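Local coordinates for protein transcriptional regulator (PDB 1UDD) that is probably a transcriptional regulator and belongs to the all-helical TenA/THI-4/PQQC family, at residues 40-45 against 209-214. Residues are numbered along the deposited sequence; the frame is centred on the assembly and turned at random.
Sequences KFYVLQ and EMAWRG
Y42 and A211 bring their CA atoms to 5.2 Å where helix 36-63 passes the C-terminal end of helix 190-213, the axes of the two short helical segments crossing at 132°, nearer antiparallel than parallel, 9.0 Å apart at closest. The methyl of A211 lies 4.1 Å from CB of Y42; a side chain this small lets the two backbones come so near. The Y42 ring extends beyond the contact to meet the rings of F25 and W208, and its hydroxyl is hydrogen-bonded to Y140.

F41 carries the largest share of the contact. With CG anti to the backbone N (chi1 -178°), its ring reaches across to the end of the other helix, where G214 lies over one face. The glycine CA sits 3.7 Å from the ring centroid, 17° off the normal, a CH-pi contact displaced toward the ring's rim. A positive phi, where the chain leaves the helix, suits glycine; its CA and carbonyl carbon pack on the ring, F41 CZ lying 3.4 Å from G214 C. At the ring's edge, SD of M210 stands 4.0 Å from CE2 of F41, a Met-aromatic contact.

The M210 chain, bent at its second torsion, carries its methyl onward to the aliphatic part of Q45, M210 CE lying 3.6 Å from Q45 CG. Long and flexible, methionine can thus touch both F41 and Q45, one helical turn apart. The buried amide of Q45 is satisfied by backbone atoms of the nearby loop: OE1 accepts from T107 N and NE2 donates to E105 O. The two helices are therefore joined by dispersion and weak aromatic contacts, which depend on matched shape, while the polar groups of Y42 and Q45 tie the same helix to other parts of the bundle.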
# COMPACT_ATOMS: atom_id res chain seq x y z
N LYS A 40 13.52 31.82 -4.38
CA LYS A 40 13.50 31.33 -3.02
C LYS A 40 12.17 30.66 -2.69
O LYS A 40 12.14 29.64 -2.02
CB LYS A 40 13.79 32.46 -2.02
CG LYS A 40 15.20 32.99 -2.11
CD LYS A 40 15.42 34.10 -1.10
CE LYS A 40 16.75 34.81 -1.32
NZ LYS A 40 16.95 35.87 -0.28
N PHE A 41 11.06 31.24 -3.15
CA PHE A 41 9.75 30.64 -2.88
C PHE A 41 9.69 29.24 -3.51
O PHE A 41 9.16 28.30 -2.92
CB PHE A 41 8.63 31.49 -3.47
CG PHE A 41 7.27 30.95 -3.18
CD1 PHE A 41 6.64 31.22 -1.97
CD2 PHE A 41 6.63 30.13 -4.11
CE1 PHE A 41 5.38 30.69 -1.68
CE2 PHE A 41 5.38 29.58 -3.83
CZ PHE A 41 4.75 29.86 -2.61
N TYR A 42 10.23 29.14 -4.72
CA TYR A 42 10.28 27.89 -5.46
C TYR A 42 11.17 26.88 -4.73
O TYR A 42 10.73 25.76 -4.43
CB TYR A 42 10.80 28.15 -6.88
CG TYR A 42 11.29 26.91 -7.63
CD1 TYR A 42 10.40 25.90 -8.01
CD2 TYR A 42 12.64 26.75 -7.92
CE1 TYR A 42 10.86 24.76 -8.67
CE2 TYR A 42 13.10 25.62 -8.57
CZ TYR A 42 12.21 24.62 -8.94
OH TYR A 42 12.69 23.49 -9.54
N VAL A 43 12.42 27.26 -4.45
CA VAL A 43 13.33 26.35 -3.76
C VAL A 43 12.67 25.84 -2.48
O VAL A 43 12.70 24.64 -2.19
CB VAL A 43 14.68 27.04 -3.42
CG1 VAL A 43 15.52 26.12 -2.52
CG2 VAL A 43 15.45 27.34 -4.70
N LEU A 44 12.06 26.75 -1.73
CA LEU A 44 11.38 26.38 -0.49
C LEU A 44 10.35 25.28 -0.73
O LEU A 44 10.30 24.30 0.01
CB LEU A 44 10.70 27.61 0.12
CG LEU A 44 11.37 28.24 1.35
CD1 LEU A 44 12.86 28.42 1.10
CD2 LEU A 44 10.71 29.59 1.65
N GLN A 45 9.53 25.44 -1.77
CA GLN A 45 8.51 24.46 -2.10
C GLN A 45 9.14 23.13 -2.55
O GLN A 45 8.45 22.11 -2.61
CB GLN A 45 7.61 24.99 -3.21
CG GLN A 45 6.70 26.15 -2.83
CD GLN A 45 5.60 25.76 -1.86
OE1 GLN A 45 4.82 24.84 -2.12
NE2 GLN A 45 5.54 26.46 -0.73
N GLU A 209 3.72 27.42 -12.40
CA GLU A 209 2.72 28.47 -12.27
C GLU A 209 2.54 28.92 -10.83
O GLU A 209 2.46 30.12 -10.56
CB GLU A 209 1.39 27.98 -12.83
CG GLU A 209 0.28 29.03 -12.84
CD GLU A 209 0.68 30.31 -13.56
OE1 GLU A 209 1.34 30.21 -14.62
OE2 GLU A 209 0.32 31.42 -13.08
N MET A 210 2.48 27.98 -9.90
CA MET A 210 2.30 28.36 -8.51
C MET A 210 3.58 28.98 -7.96
O MET A 210 3.53 29.79 -7.03
CB MET A 210 1.89 27.14 -7.67
CG MET A 210 2.98 26.17 -7.39
SD MET A 210 3.79 26.53 -5.85
CE MET A 210 4.95 25.11 -5.82
N ALA A 211 4.72 28.61 -8.53
CA ALA A 211 5.98 29.19 -8.10
C ALA A 211 6.01 30.63 -8.61
O ALA A 211 6.59 31.52 -7.99
CB ALA A 211 7.14 28.40 -8.68
N TRP A 212 5.38 30.86 -9.76
CA TRP A 212 5.32 32.18 -10.36
C TRP A 212 4.35 33.06 -9.57
O TRP A 212 4.63 34.23 -9.34
CB TRP A 212 4.85 32.07 -11.82
CG TRP A 212 4.76 33.38 -12.54
CD1 TRP A 212 3.62 34.02 -12.95
CD2 TRP A 212 5.85 34.23 -12.91
NE1 TRP A 212 3.94 35.22 -13.55
CE2 TRP A 212 5.30 35.37 -13.54
CE3 TRP A 212 7.25 34.15 -12.78
CZ2 TRP A 212 6.09 36.42 -14.03
CZ3 TRP A 212 8.04 35.19 -13.27
CH2 TRP A 212 7.45 36.31 -13.89
N ARG A 213 3.23 32.48 -9.16
CA ARG A 213 2.23 33.19 -8.39
C ARG A 213 2.61 33.36 -6.92
O ARG A 213 2.12 34.26 -6.25
CB ARG A 213 0.89 32.47 -8.48
CG ARG A 213 0.25 32.56 -9.85
CD ARG A 213 -1.10 31.88 -9.85
NE ARG A 213 -1.87 32.18 -11.05
CZ ARG A 213 -2.22 33.41 -11.43
NH1 ARG A 213 -1.86 34.46 -10.69
NH2 ARG A 213 -2.93 33.59 -12.53
N GLY A 214 3.50 32.51 -6.43
CA GLY A 214 3.90 32.61 -5.04
C GLY A 214 2.75 32.19 -4.15
O GLY A 214 2.56 32.71 -3.05